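Local coordinates for protein extracellular invertase (Aspergillus kawachii, PDB 5XH8) that probably cleaves sucrose as a beta-fructofuranosidase of family GH32 and has high transfructosylation activity, consistent with formation of fructooligosaccharides such as 1-kestose, at residues S450-F455 against V592-Y597; F477-S482 against L542-D547. All coordinates share one frame; numbering follows the deposited sequence.

Interaction 1 of 2, residues S450-F455 against V592-Y597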
loop_
_atom_site.group_PDB
_atom_site.type_symbol
_atom_site.label_atom_id
_atom_site.label_comp_id
_atom_site.label_asym_id
_atom_site.label_seq_id
_atom_site.Cartn_x
_atom_site.Cartn_y
_atom_site.Cartn_z
ATOM N N SER A 450 5.681 -12.474 59.220
ATOM C CA SER A 450 5.836 -12.416 57.780
ATOM C C SER A 450 4.502 -12.820 57.195
ATOM O O SER A 450 3.697 -13.486 57.881
ATOM C CB SER A 450 6.924 -13.365 57.311
ATOM O OG SER A 450 8.205 -12.825 57.514
ATOM N N PRO A 451 4.239 -12.404 55.927
ATOM C CA PRO A 451 3.052 -12.911 55.244
ATOM C C PRO A 451 3.148 -14.406 55.076
ATOM O O PRO A 451 4.239 -14.941 54.959
ATOM C CB PRO A 451 3.089 -12.207 53.865
ATOM C CG PRO A 451 4.488 -11.759 53.690
ATOM C CD PRO A 451 4.995 -11.462 55.075
ATOM N N SER A 452 2.009 -15.066 55.089
ATOM C CA SER A 452 1.952 -16.492 54.865
ATOM C C SER A 452 1.664 -16.832 53.405
ATOM O O SER A 452 1.520 -18.008 53.090
ATOM C CB SER A 452 0.866 -17.096 55.740
ATOM O OG SER A 452 -0.378 -16.526 55.391
ATOM N N GLU A 453 1.533 -15.835 52.520
ATOM C CA GLU A 453 1.453 -16.126 51.081
ATOM C C GLU A 453 2.222 -15.113 50.255
ATOM O O GLU A 453 2.628 -14.064 50.760
ATOM C CB GLU A 453 -0.001 -16.271 50.606
ATOM C CG GLU A 453 -0.829 -15.003 50.710
ATOM C CD GLU A 453 -2.216 -15.133 50.093
ATOM O OE1 GLU A 453 -2.535 -16.152 49.423
ATOM O OE2 GLU A 453 -3.001 -14.188 50.273
ATOM N N LYS A 454 2.413 -15.440 48.972
ATOM C CA LYS A 454 3.268 -14.657 48.098
ATOM C C LYS A 454 2.481 -13.529 47.349
ATOM O O LYS A 454 2.709 -13.271 46.163
ATOM C CB LYS A 454 3.959 -15.605 47.118
ATOM C CG LYS A 454 4.772 -16.711 47.782
ATOM C CD LYS A 454 5.483 -17.583 46.756
ATOM C CE LYS A 454 6.196 -18.746 47.454
ATOM N NZ LYS A 454 6.853 -19.659 46.484
ATOM N N PHE A 455 1.583 -12.868 48.070
ATOM C CA PHE A 455 0.712 -11.828 47.544
ATOM C C PHE A 455 0.665 -10.763 48.634
ATOM O O PHE A 455 -0.032 -10.926 49.625
ATOM C CB PHE A 455 -0.688 -12.383 47.245
ATOM C CG PHE A 455 -0.703 -13.520 46.249
ATOM C CD1 PHE A 455 -0.579 -14.851 46.671
ATOM C CD2 PHE A 455 -0.875 -13.273 44.891
ATOM C CE1 PHE A 455 -0.605 -15.903 45.753
ATOM C CE2 PHE A 455 -0.922 -14.312 43.977
ATOM C CZ PHE A 455 -0.780 -15.637 44.408
ATOM N N VAL A 592 2.862 -4.224 56.142
ATOM C CA VAL A 592 2.692 -5.365 55.247
ATOM C C VAL A 592 1.200 -5.558 55.116
ATOM O O VAL A 592 0.507 -5.693 56.130
ATOM C CB VAL A 592 3.331 -6.669 55.780
ATOM C CG1 VAL A 592 3.016 -7.847 54.845
ATOM C CG2 VAL A 592 4.837 -6.509 55.964
ATOM N N SER A 593 0.711 -5.549 53.872
ATOM C CA SER A 593 -0.680 -5.827 53.585
ATOM C C SER A 593 -0.699 -7.073 52.712
ATOM O O SER A 593 -0.009 -7.130 51.675
ATOM C CB SER A 593 -1.329 -4.618 52.905
ATOM O OG SER A 593 -2.635 -4.953 52.465
ATOM N N GLU A 594 -1.499 -8.057 53.119
ATOM C CA GLU A 594 -1.430 -9.404 52.568
ATOM C C GLU A 594 -2.699 -9.782 51.831
ATOM O O GLU A 594 -3.780 -9.465 52.283
ATOM C CB GLU A 594 -1.186 -10.401 53.710
ATOM C CG GLU A 594 -0.730 -11.770 53.249
ATOM C CD GLU A 594 -0.503 -12.737 54.412
ATOM O OE1 GLU A 594 -0.159 -12.285 55.533
ATOM O OE2 GLU A 594 -0.663 -13.954 54.185
ATOM N N GLY A 595 -2.563 -10.475 50.708
ATOM C CA GLY A 595 -3.722 -10.952 49.956
ATOM C C GLY A 595 -3.981 -10.257 48.624
ATOM O O GLY A 595 -4.466 -10.896 47.687
ATOM N N LEU A 596 -3.673 -8.964 48.541
ATOM C CA LEU A 596 -3.992 -8.128 47.359
ATOM C C LEU A 596 -5.474 -8.270 47.036
ATOM O O LEU A 596 -6.294 -8.208 47.944
ATOM C CB LEU A 596 -3.085 -8.472 46.172
ATOM C CG LEU A 596 -1.585 -8.518 46.450
ATOM C CD1 LEU A 596 -0.829 -8.821 45.166
ATOM C CD2 LEU A 596 -1.069 -7.237 47.099
ATOM N N TYR A 597 -5.843 -8.476 45.779
ATOM C CA TYR A 597 -7.243 -8.692 45.428
ATOM C C TYR A 597 -7.288 -9.390 44.084
ATOM O O TYR A 597 -6.261 -9.504 43.415
ATOM C CB TYR A 597 -8.001 -7.351 45.359
ATOM C CG TYR A 597 -7.574 -6.476 44.164
ATOM C CD1 TYR A 597 -6.365 -5.778 44.180
ATOM C CD2 TYR A 597 -8.376 -6.371 43.032
ATOM C CE1 TYR A 597 -5.960 -5.001 43.087
ATOM C CE2 TYR A 597 -7.979 -5.602 41.937
ATOM C CZ TYR A 597 -6.770 -4.915 41.965
ATOM O OH TYR A 597 -6.384 -4.138 40.885
HETATM O O HOH W 1 0.851 -13.438 58.512
#
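Gly595 N donates to Phe455 O in a nearly straight backbone hydrogen bond of 2.8 Å (174° at the hydrogen) where strand 585-594 runs out, and the two segments come closest here, with the CA atoms of Phe455 and Gly595 5.1 Å apart. The same carbonyl oxygen also takes a CA-H...O contact from Glu594 CA at 3.6 Å. Glu594 carries most of the rest. Its extended side chain, with CG anti to the backbone N (chi1 -165°), carries the carboxylate to the loop 450-455, where OE2 is gripped twice by one residue: Ser452 OG donates to its syn lone pair at 2.9 Å, and Ser452 N approaches from above the carboxylate plane at 3.0 Å. Glu453 N adds a weak third bond. OE1 lies 3.3 Å from Pro451 CA, and a water donates to Ser450 O and, weakly, to OE1. The carboxylate of Glu453 stands 60° from that of Glu594, the two OE2 atoms 4.6 Å apart; these like charges would probably disfavour each other, although Arg29 lies at a long, weak ion-pair distance from Glu453. Apolar contacts close both ends: Pro451 and Val592 cross at about a right angle, CD meeting CG1, and Phe455 CB rests on Leu596 CG at 4.0 Å. Gly595 has a positive phi, at which a CB would press on the carbonyl oxygen of Glu594. The loop thus ties the start of strand 455-463 to the end of its antiparallel neighbour 585-594, with Pro451 leaning on strand 574-580 and Leu596 touching Leu426 of helix 420-426 and Asp547 of strand 534-547.

Interaction 2 of 2, residues F477-S482 against L542-D547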
loop_
_atom_site.group_PDB
_atom_site.type_symbol
_atom_site.label_atom_id
_atom_site.label_comp_id
_atom_site.label_asym_id
_atom_site.label_seq_id
_atom_site.Cartn_x
_atom_site.Cartn_y
_atom_site.Cartn_z
ATOM N N PHE A 477 15.501 -5.080 52.113
ATOM C CA PHE A 477 14.785 -6.224 52.649
ATOM C C PHE A 477 15.113 -7.488 51.894
ATOM O O PHE A 477 15.479 -7.461 50.726
ATOM C CB PHE A 477 13.281 -6.004 52.619
ATOM C CG PHE A 477 12.828 -4.800 53.381
ATOM C CD1 PHE A 477 12.503 -4.894 54.732
ATOM C CD2 PHE A 477 12.712 -3.563 52.747
ATOM C CE1 PHE A 477 12.092 -3.776 55.435
ATOM C CE2 PHE A 477 12.296 -2.445 53.448
ATOM C CZ PHE A 477 11.990 -2.550 54.793
ATOM N N GLN A 478 14.979 -8.599 52.603
ATOM C CA GLN A 478 15.063 -9.913 52.033
ATOM C C GLN A 478 13.633 -10.443 52.046
ATOM O O GLN A 478 12.970 -10.395 53.075
ATOM C CB GLN A 478 15.994 -10.791 52.867
ATOM C CG GLN A 478 16.403 -12.054 52.162
ATOM C CD GLN A 478 17.271 -12.955 53.027
ATOM O OE1 GLN A 478 16.782 -13.658 53.909
ATOM N NE2 GLN A 478 18.557 -12.955 52.755
ATOM N N ILE A 479 13.149 -10.914 50.903
ATOM C CA ILE A 479 11.758 -11.366 50.773
ATOM C C ILE A 479 11.706 -12.736 50.147
ATOM O O ILE A 479 12.706 -13.212 49.616
ATOM C CB ILE A 479 10.898 -10.380 49.936
ATOM C CG1 ILE A 479 11.434 -10.258 48.491
ATOM C CG2 ILE A 479 10.860 -9.018 50.616
ATOM C CD1 ILE A 479 10.542 -9.436 47.574
ATOM N N LEU A 480 10.525 -13.349 50.192
ATOM C CA LEU A 480 10.305 -14.659 49.588
ATOM C C LEU A 480 11.399 -15.671 50.039
ATOM O O LEU A 480 12.018 -16.359 49.218
ATOM C CB LEU A 480 10.237 -14.530 48.052
ATOM C CG LEU A 480 9.116 -13.631 47.498
ATOM C CD1 LEU A 480 9.349 -13.280 46.020
ATOM C CD2 LEU A 480 7.764 -14.292 47.710
ATOM N N SER A 481 11.616 -15.706 51.353
ATOM C CA SER A 481 12.727 -16.445 51.983
ATOM C C SER A 481 12.289 -17.701 52.673
ATOM O O SER A 481 11.237 -17.755 53.306
ATOM C CB SER A 481 13.423 -15.601 53.047
ATOM O OG SER A 481 14.171 -14.592 52.424
ATOM N N SER A 482 13.139 -18.706 52.547
ATOM C CA SER A 482 13.049 -19.945 53.307
ATOM C C SER A 482 14.478 -20.495 53.334
ATOM O O SER A 482 15.420 -19.795 52.920
ATOM C CB SER A 482 12.073 -20.907 52.631
ATOM O OG SER A 482 12.530 -21.278 51.340
ATOM N N LEU A 542 9.932 3.393 50.107
ATOM C CA LEU A 542 9.952 2.186 49.329
ATOM C C LEU A 542 8.591 1.497 49.383
ATOM O O LEU A 542 8.044 1.329 50.464
ATOM C CB LEU A 542 11.036 1.290 49.912
ATOM C CG LEU A 542 11.685 0.224 49.060
ATOM C CD1 LEU A 542 12.220 0.787 47.747
ATOM C CD2 LEU A 542 12.791 -0.433 49.883
ATOM N N THR A 543 8.029 1.140 48.220
ATOM C CA THR A 543 6.907 0.185 48.150
ATOM C C THR A 543 7.277 -1.040 47.294
ATOM O O THR A 543 7.790 -0.892 46.180
ATOM C CB THR A 543 5.651 0.846 47.578
ATOM O OG1 THR A 543 5.355 2.040 48.309
ATOM C CG2 THR A 543 4.460 -0.093 47.646
ATOM N N LEU A 544 7.038 -2.234 47.830
ATOM C CA LEU A 544 7.229 -3.497 47.115
ATOM C C LEU A 544 5.851 -4.114 46.952
ATOM O O LEU A 544 5.130 -4.261 47.934
ATOM C CB LEU A 544 8.131 -4.461 47.898
ATOM C CG LEU A 544 9.650 -4.281 47.885
ATOM C CD1 LEU A 544 10.083 -2.845 48.051
ATOM C CD2 LEU A 544 10.278 -5.130 48.983
ATOM N N VAL A 545 5.489 -4.465 45.724
ATOM C CA VAL A 545 4.258 -5.195 45.460
ATOM C C VAL A 545 4.685 -6.531 44.876
ATOM O O VAL A 545 5.296 -6.581 43.793
ATOM C CB VAL A 545 3.328 -4.479 44.465
ATOM C CG1 VAL A 545 1.997 -5.228 44.333
ATOM C CG2 VAL A 545 3.121 -3.026 44.865
ATOM N N VAL A 546 4.359 -7.607 45.586
ATOM C CA VAL A 546 4.671 -8.950 45.147
ATOM C C VAL A 546 3.355 -9.632 44.834
ATOM O O VAL A 546 2.532 -9.847 45.723
ATOM C CB VAL A 546 5.459 -9.715 46.236
ATOM C CG1 VAL A 546 5.648 -11.185 45.866
ATOM C CG2 VAL A 546 6.802 -9.050 46.442
ATOM N N ASP A 547 3.160 -9.972 43.563
ATOM C CA ASP A 547 1.951 -10.653 43.115
ATOM C C ASP A 547 2.371 -11.991 42.507
ATOM O O ASP A 547 2.503 -12.155 41.275
ATOM C CB ASP A 547 1.183 -9.745 42.135
ATOM C CG ASP A 547 -0.164 -10.267 41.789
ATOM O OD1 ASP A 547 -0.566 -11.355 42.269
ATOM O OD2 ASP A 547 -0.850 -9.576 41.005
#
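The hydrophobic core between the two sheets of the C-terminal beta-sandwich is the setting here: strand 477-479 of one sheet faces strand 542-547 of the other, the two running nearly parallel (6°) with their axes 11.1 Å apart. At that spacing the contact is made by side chains alone, all six of them buried and apolar. Ile479 lies in the middle and reaches two residues with different branches. Its CD1 meets Val546 CG2 at 3.9 Å, the two side chains passing alongside each other and pointing opposite ways, while CG2 lies 4.3 Å from Leu544 CD2. The rotation about CA-CB, with CG1 lodged between the backbone N and the carbonyl carbon (chi1 62°), gives the two branches these separate targets. Val546 uses its other methyl as well: CG1 meets Leu480 CD2 tip to tip at 4.2 Å, so the valine is touched through both branches. At the other end, Leu542 CD2 comes to the edge of the Phe477 ring, near its plane, 4.1 Å from CE2; Phe587 meets the same ring edge-to-face. Beyond Ile479 the chain turns a corner at Leu480, whose left-handed backbone conformation belongs to a G1 beta bulge in which Leu480 and Ser481 both face Asn574. Within the segment, Ser481 OG donates to Gln478 OE1 at 3.1 Å, from above the carbonyl plane. Two antiparallel sheets packed face to face through apolar side chains form a beta-sandwich, the C-terminal module that follows the catalytic beta-propeller in glycoside hydrolase family 32.

Overall arrangement
Both contacts belong to the C-terminal beta-sandwich of this GH32 enzyme, on the same side of the chain's centre, with their own centres 10 Å apart. Interaction 2 is nested along the chain inside the loop closed by interaction 1, in the order 450-455, 477-482, 542-547, 592-597. They touch directly: Phe455 and Leu596 of interaction 1 pack against Asp547, and Lys454 O lies against Val546. Strands 455-463, 534-547 and 585-594 share one sheet, while strand 474-481 belongs to the sheet facing it. Interaction 1 therefore joins the loop before strand 455-463 to the end of strand 585-594 at the edge of the sandwich, whereas interaction 2 forms part of the core between the sheets.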